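PDB 4Q5F: glutathione S-transferase 1 from Ascaris suum, which conjugates reduced glutathione to a wide range of hydrophobic electrophiles of internal and external origin, and can also act as a glutathione peroxidase. Local coordinates for residues Y196-H199 against V200-P204; H190-L193 against K194-I197. All blocks are in the same frame, centred on the assembly; numbering follows the deposited sequence.

How the interactions relate
Both interactions lie within helix 191-201, in the all-helical C-terminal domain of this sigma-class glutathione transferase, and their centres are about 10 Å apart. Interaction 2 comes first along the chain and covers the N-cap and opening turns; interaction 1 takes over at Tyr196 and Ile197, which both share, and runs on into the turn before helix 204-212. One face of the helix is buried: Leu193 and Tyr196 meet helix 129-155, whereas Tyr196, Ile197, Val200 and Arg201 touch helix 167-182. The solvent side carries Leu191, Gln192, Lys194, Lys195, Glu198 and Glu202, mostly polar or charged. Neither contact involves the other subunit or the glutathione pocket, so together they describe how one amphipathic helix is seated in its domain.

Interaction 1: residues Y196-H199 against V200-P204; sequences YIEH and VRELP
Tyr196 and Val200 meet one turn apart on the buried face of helix 191-201, in the last turns of this amphipathic helix of the GST C-terminal domain. Their side chains run alongside each other, and CG2 of Val200 comes within 4.0 Å of CE1 of Tyr196. With CG anti to the backbone N (chi1 167°), the tyrosine ring extends toward helix 167-182, where both residues touch Thr173; Tyr suits this place because its OH can still bond to Asp169. Along the backbone, Val200 N donates an almost straight bond to Tyr196 O. Ile197 packs on Leu176 of the same helix 167-182, and its CG2 lies 3.5 Å from CD of Arg201, whose aliphatic stem follows the isoleucine before chi3 bends it. The Arg201 guanidinium makes a long, weak ion pair with Asp174.

The solvent side is looser. Glu198 and Glu202 are both exposed, and their carboxylates come close without any bond between them, OE1 of Glu198 being 3.9 Å from OE2 of Glu202. Their like charges probably repel, a cost that water can soften here. His199, between the two sides, sets its ring roughly perpendicular to that of Tyr159. Further on, Glu202 N reaches back three residues to bond to His199 O at 2.9 Å, with the donor lying 60° out of the carbonyl plane.

Interaction 2: residues H190-L193 against K194-I197; sequences HLQL and KKYI
Leu193 and Tyr196 cross at an angle on the inner face of helix 191-201, CD2 of the leucine approaching CD2 of the tyrosine at 4.1 Å. The methyl reaches the ring obliquely. Both side chains also touch helix 129-155, Leu193 at Leu145 and Tyr196 at Leu152, so a branched aliphatic group and a broad ring fill the same interface. Ile197 leans back over the preceding turn: its CG1 lies beside the backbone N (chi1 -65°), which brings it to 3.2 Å from Leu193 O, the carbonyl that also accepts the bond from Ile197 N.

On the outer face, Lys195 runs side by side with Leu191 and Gln192, all three pointing the same way. Its CE rests 3.4 Å from CD1 of Leu191, while NZ lies beside the Gln192 amide, 3.5 Å from NE2. Long, flexible chains suit this exposed surface, where the lysine can lay its methylenes along leucine and keep its ammonium at the end. Lys194 folds its stem back toward the start of the helix, with CD 3.5 Å from His190 O.

That carbonyl accepts the bond from Lys194 N, and ND1 of His190 bonds to Glu149 of helix 129-155. The same glutamate also makes weak bonds to Gln192 N and Leu193 N. This is the N-terminal turn of an amphipathic helix, with His190 at the N-cap and the Glu149 carboxylate near its first N-H groups.

Interaction 1: residues Y196-H199 against V200-P204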
ATOM      1  N   TYR B 196     -17.219 -15.788   4.074  1.00 34.08           N
ATOM      2  CA  TYR B 196     -15.884 -15.388   4.508  1.00 24.77           C
ATOM      3  C   TYR B 196     -15.940 -14.293   5.571  1.00 27.81           C
ATOM      4  O   TYR B 196     -15.222 -14.345   6.569  1.00 24.34           O
ATOM      5  CB  TYR B 196     -15.098 -14.923   3.282  1.00 26.08           C
ATOM      6  CG  TYR B 196     -13.809 -14.183   3.552  1.00 31.66           C
ATOM      7  CD1 TYR B 196     -12.787 -14.761   4.293  1.00 22.67           C
ATOM      8  CD2 TYR B 196     -13.600 -12.915   3.024  1.00 21.71           C
ATOM      9  CE1 TYR B 196     -11.604 -14.084   4.520  1.00 23.91           C
ATOM     10  CE2 TYR B 196     -12.422 -12.234   3.245  1.00 20.94           C
ATOM     11  CZ  TYR B 196     -11.428 -12.823   3.992  1.00 25.33           C
ATOM     12  OH  TYR B 196     -10.254 -12.144   4.207  1.00 22.28           O
ATOM     13  N   ILE B 197     -16.805 -13.309   5.354  1.00 28.28           N
ATOM     14  CA  ILE B 197     -16.989 -12.221   6.309  1.00 27.55           C
ATOM     15  C   ILE B 197     -17.703 -12.718   7.564  1.00 29.63           C
ATOM     16  O   ILE B 197     -17.379 -12.297   8.672  1.00 32.27           O
ATOM     17  CB  ILE B 197     -17.781 -11.056   5.673  1.00 37.30           C
ATOM     18  CG1 ILE B 197     -16.972 -10.440   4.531  1.00 35.32           C
ATOM     19  CG2 ILE B 197     -18.106  -9.978   6.705  1.00 28.08           C
ATOM     20  CD1 ILE B 197     -17.783  -9.557   3.607  1.00 36.31           C
ATOM     21  N   GLU B 198     -18.670 -13.613   7.385  1.00 34.29           N
ATOM     22  CA  GLU B 198     -19.403 -14.181   8.511  1.00 33.63           C
ATOM     23  C   GLU B 198     -18.456 -14.973   9.407  1.00 40.96           C
ATOM     24  O   GLU B 198     -18.513 -14.877  10.633  1.00 37.36           O
ATOM     25  CB  GLU B 198     -20.519 -15.101   8.010  1.00 45.22           C
ATOM     26  CG  GLU B 198     -21.492 -15.547   9.090  1.00 48.22           C
ATOM     27  CD  GLU B 198     -22.351 -16.721   8.653  1.00 63.47           C
ATOM     28  OE1 GLU B 198     -21.820 -17.850   8.569  1.00 72.04           O
ATOM     29  OE2 GLU B 198     -23.554 -16.516   8.387  1.00 74.80           O
ATOM     30  N   HIS B 199     -17.580 -15.752   8.778  1.00 32.23           N
ATOM     31  CA  HIS B 199     -16.649 -16.616   9.494  1.00 33.37           C
ATOM     32  C   HIS B 199     -15.694 -15.819  10.383  1.00 35.77           C
ATOM     33  O   HIS B 199     -15.660 -16.014  11.597  1.00 35.59           O
ATOM     34  CB  HIS B 199     -15.846 -17.456   8.497  1.00 34.38           C
ATOM     35  CG  HIS B 199     -14.887 -18.413   9.138  1.00 36.14           C
ATOM     36  ND1 HIS B 199     -15.006 -19.777   9.015  1.00 60.74           N
ATOM     37  CD2 HIS B 199     -13.790 -18.194   9.905  1.00 46.33           C
ATOM     38  CE1 HIS B 199     -14.024 -20.365   9.680  1.00 54.15           C
ATOM     39  NE2 HIS B 199     -13.275 -19.427  10.228  1.00 51.38           N
ATOM     40  N   VAL B 200     -14.914 -14.935   9.766  1.00 31.43           N
ATOM     41  CA  VAL B 200     -13.898 -14.158  10.473  1.00 27.03           C
ATOM     42  C   VAL B 200     -14.497 -13.412  11.663  1.00 31.54           C
ATOM     43  O   VAL B 200     -13.903 -13.363  12.738  1.00 30.52           O
ATOM     44  CB  VAL B 200     -13.217 -13.142   9.521  1.00 27.91           C
ATOM     45  CG1 VAL B 200     -12.207 -12.250  10.276  1.00 30.10           C
ATOM     46  CG2 VAL B 200     -12.557 -13.878   8.349  1.00 24.47           C
ATOM     47  N   ARG B 201     -15.680 -12.842  11.469  1.00 31.98           N
ATOM     48  CA  ARG B 201     -16.306 -12.028  12.503  1.00 29.19           C
ATOM     49  C   ARG B 201     -17.013 -12.878  13.556  1.00 31.49           C
ATOM     50  O   ARG B 201     -17.483 -12.356  14.570  1.00 30.55           O
ATOM     51  CB  ARG B 201     -17.265 -11.023  11.863  1.00 25.17           C
ATOM     52  CG  ARG B 201     -16.532  -9.903  11.139  1.00 30.44           C
ATOM     53  CD  ARG B 201     -17.379  -9.240  10.071  1.00 25.95           C
ATOM     54  NE  ARG B 201     -18.494  -8.479  10.627  1.00 32.05           N
ATOM     55  CZ  ARG B 201     -18.384  -7.263  11.150  1.00 33.99           C
ATOM     56  NH1 ARG B 201     -17.203  -6.659  11.208  1.00 39.51           N
ATOM     57  NH2 ARG B 201     -19.457  -6.648  11.626  1.00 27.27           N
ATOM     58  N   GLU B 202     -17.078 -14.184  13.318  1.00 31.20           N
ATOM     59  CA  GLU B 202     -17.592 -15.123  14.311  1.00 30.04           C
ATOM     60  C   GLU B 202     -16.459 -15.720  15.142  1.00 34.56           C
ATOM     61  O   GLU B 202     -16.706 -16.485  16.074  1.00 37.17           O
ATOM     62  CB  GLU B 202     -18.408 -16.232  13.641  1.00 33.48           C
ATOM     63  CG  GLU B 202     -19.840 -15.823  13.327  1.00 43.27           C
ATOM     64  CD  GLU B 202     -20.617 -16.906  12.604  1.00 63.99           C
ATOM     65  OE1 GLU B 202     -20.033 -17.975  12.324  1.00 63.29           O
ATOM     66  OE2 GLU B 202     -21.813 -16.688  12.318  1.00 62.87           O
ATOM     67  N   LEU B 203     -15.219 -15.373  14.803  1.00 26.36           N
ATOM     68  CA  LEU B 203     -14.079 -15.741  15.639  1.00 29.76           C
ATOM     69  C   LEU B 203     -14.300 -15.155  17.034  1.00 37.26           C
ATOM     70  O   LEU B 203     -14.658 -13.983  17.153  1.00 34.13           O
ATOM     71  CB  LEU B 203     -12.772 -15.214  15.044  1.00 30.23           C
ATOM     72  CG  LEU B 203     -12.253 -15.920  13.788  1.00 35.92           C
ATOM     73  CD1 LEU B 203     -11.117 -15.126  13.161  1.00 21.30           C
ATOM     74  CD2 LEU B 203     -11.791 -17.334  14.117  1.00 27.13           C
ATOM     75  N   PRO B 204     -14.091 -15.964  18.092  1.00 36.93           N
ATOM     76  CA  PRO B 204     -14.443 -15.566  19.465  1.00 31.57           C
ATOM     77  C   PRO B 204     -13.954 -14.181  19.894  1.00 33.24           C
ATOM     78  O   PRO B 204     -14.745 -13.401  20.426  1.00 31.11           O
ATOM     79  CB  PRO B 204     -13.775 -16.645  20.320  1.00 29.28           C
ATOM     80  CG  PRO B 204     -13.749 -17.837  19.447  1.00 31.26           C
ATOM     81  CD  PRO B 204     -13.515 -17.323  18.057  1.00 26.23           C
TER

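Interaction 2: residues H190-L193 against K194-I197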
ATOM      1  N   HIS B 190     -22.198 -12.474  -4.307  1.00 41.20           N
ATOM      2  CA  HIS B 190     -20.914 -13.012  -3.857  1.00 44.75           C
ATOM      3  C   HIS B 190     -21.031 -13.661  -2.485  1.00 42.46           C
ATOM      4  O   HIS B 190     -20.603 -13.084  -1.486  1.00 43.76           O
ATOM      5  CB  HIS B 190     -19.885 -11.888  -3.768  1.00 42.41           C
ATOM      6  CG  HIS B 190     -19.671 -11.161  -5.055  1.00 35.35           C
ATOM      7  ND1 HIS B 190     -18.737 -11.560  -5.990  1.00 34.78           N
ATOM      8  CD2 HIS B 190     -20.260 -10.057  -5.565  1.00 34.89           C
ATOM      9  CE1 HIS B 190     -18.767 -10.737  -7.016  1.00 34.33           C
ATOM     10  NE2 HIS B 190     -19.686  -9.811  -6.786  1.00 39.10           N
ATOM     11  N   LEU B 191     -21.594 -14.864  -2.437  1.00 43.43           N
ATOM     12  CA  LEU B 191     -21.825 -15.536  -1.164  1.00 45.39           C
ATOM     13  C   LEU B 191     -20.535 -16.057  -0.539  1.00 38.86           C
ATOM     14  O   LEU B 191     -20.431 -16.158   0.682  1.00 38.86           O
ATOM     15  CB  LEU B 191     -22.860 -16.663  -1.316  1.00 32.58           C
ATOM     16  CG  LEU B 191     -22.595 -17.942  -2.117  1.00 37.52           C
ATOM     17  CD1 LEU B 191     -21.729 -18.905  -1.362  1.00 41.26           C
ATOM     18  CD2 LEU B 191     -23.907 -18.629  -2.412  1.00 49.18           C
ATOM     19  N   GLN B 192     -19.556 -16.392  -1.375  1.00 38.63           N
ATOM     20  CA  GLN B 192     -18.277 -16.883  -0.872  1.00 39.55           C
ATOM     21  C   GLN B 192     -17.590 -15.805  -0.035  1.00 37.64           C
ATOM     22  O   GLN B 192     -16.892 -16.113   0.932  1.00 36.11           O
ATOM     23  CB  GLN B 192     -17.364 -17.338  -2.014  1.00 36.92           C
ATOM     24  CG  GLN B 192     -17.855 -18.573  -2.757  1.00 52.70           C
ATOM     25  CD  GLN B 192     -17.939 -19.797  -1.864  1.00 67.23           C
ATOM     26  OE1 GLN B 192     -17.244 -19.892  -0.852  1.00 66.61           O
ATOM     27  NE2 GLN B 192     -18.797 -20.741  -2.233  1.00 72.75           N
ATOM     28  N   LEU B 193     -17.795 -14.545  -0.406  1.00 37.30           N
ATOM     29  CA  LEU B 193     -17.311 -13.431   0.399  1.00 35.21           C
ATOM     30  C   LEU B 193     -18.200 -13.238   1.623  1.00 38.09           C
ATOM     31  O   LEU B 193     -17.710 -12.936   2.712  1.00 38.25           O
ATOM     32  CB  LEU B 193     -17.273 -12.139  -0.419  1.00 35.02           C
ATOM     33  CG  LEU B 193     -16.152 -11.952  -1.444  1.00 37.76           C
ATOM     34  CD1 LEU B 193     -16.233 -10.551  -2.027  1.00 33.32           C
ATOM     35  CD2 LEU B 193     -14.774 -12.194  -0.842  1.00 30.84           C
ATOM     36  N   LYS B 194     -19.507 -13.404   1.441  1.00 35.21           N
ATOM     37  CA  LYS B 194     -20.452 -13.263   2.544  1.00 32.38           C
ATOM     38  C   LYS B 194     -20.153 -14.264   3.658  1.00 32.96           C
ATOM     39  O   LYS B 194     -20.174 -13.913   4.837  1.00 29.32           O
ATOM     40  CB  LYS B 194     -21.887 -13.431   2.047  1.00 34.91           C
ATOM     41  CG  LYS B 194     -22.551 -12.125   1.630  1.00 42.28           C
ATOM     42  CD  LYS B 194     -23.460 -12.288   0.417  1.00 41.41           C
ATOM     43  CE  LYS B 194     -24.704 -13.102   0.734  1.00 34.02           C
ATOM     44  NZ  LYS B 194     -25.662 -13.109  -0.411  1.00 42.44           N
ATOM     45  N   LYS B 195     -19.874 -15.509   3.282  1.00 32.57           N
ATOM     46  CA  LYS B 195     -19.504 -16.534   4.252  1.00 36.43           C
ATOM     47  C   LYS B 195     -18.178 -16.172   4.910  1.00 35.65           C
ATOM     48  O   LYS B 195     -18.029 -16.249   6.130  1.00 40.53           O
ATOM     49  CB  LYS B 195     -19.375 -17.901   3.574  1.00 39.33           C
ATOM     50  CG  LYS B 195     -20.695 -18.532   3.161  1.00 42.01           C
ATOM     51  CD  LYS B 195     -20.527 -20.015   2.834  1.00 53.41           C
ATOM     52  CE  LYS B 195     -20.139 -20.227   1.379  1.00 65.32           C
ATOM     53  NZ  LYS B 195     -19.756 -21.632   1.057  1.00 57.22           N
ATOM     54  N   TYR B 196     -17.219 -15.788   4.074  1.00 34.08           N
ATOM     55  CA  TYR B 196     -15.884 -15.388   4.508  1.00 24.77           C
ATOM     56  C   TYR B 196     -15.940 -14.293   5.571  1.00 27.81           C
ATOM     57  O   TYR B 196     -15.222 -14.345   6.569  1.00 24.34           O
ATOM     58  CB  TYR B 196     -15.098 -14.923   3.282  1.00 26.08           C
ATOM     59  CG  TYR B 196     -13.809 -14.183   3.552  1.00 31.66           C
ATOM     60  CD1 TYR B 196     -12.787 -14.761   4.293  1.00 22.67           C
ATOM     61  CD2 TYR B 196     -13.600 -12.915   3.024  1.00 21.71           C
ATOM     62  CE1 TYR B 196     -11.604 -14.084   4.520  1.00 23.91           C
ATOM     63  CE2 TYR B 196     -12.422 -12.234   3.245  1.00 20.94           C
ATOM     64  CZ  TYR B 196     -11.428 -12.823   3.992  1.00 25.33           C
ATOM     65  OH  TYR B 196     -10.254 -12.144   4.207  1.00 22.28           O
ATOM     66  N   ILE B 197     -16.805 -13.309   5.354  1.00 28.28           N
ATOM     67  CA  ILE B 197     -16.989 -12.221   6.309  1.00 27.55           C
ATOM     68  C   ILE B 197     -17.703 -12.718   7.564  1.00 29.63           C
ATOM     69  O   ILE B 197     -17.379 -12.297   8.672  1.00 32.27           O
ATOM     70  CB  ILE B 197     -17.781 -11.056   5.673  1.00 37.30           C
ATOM     71  CG1 ILE B 197     -16.972 -10.440   4.531  1.00 35.32           C
ATOM     72  CG2 ILE B 197     -18.106  -9.978   6.705  1.00 28.08           C
ATOM     73  CD1 ILE B 197     -17.783  -9.557   3.607  1.00 36.31           C
TER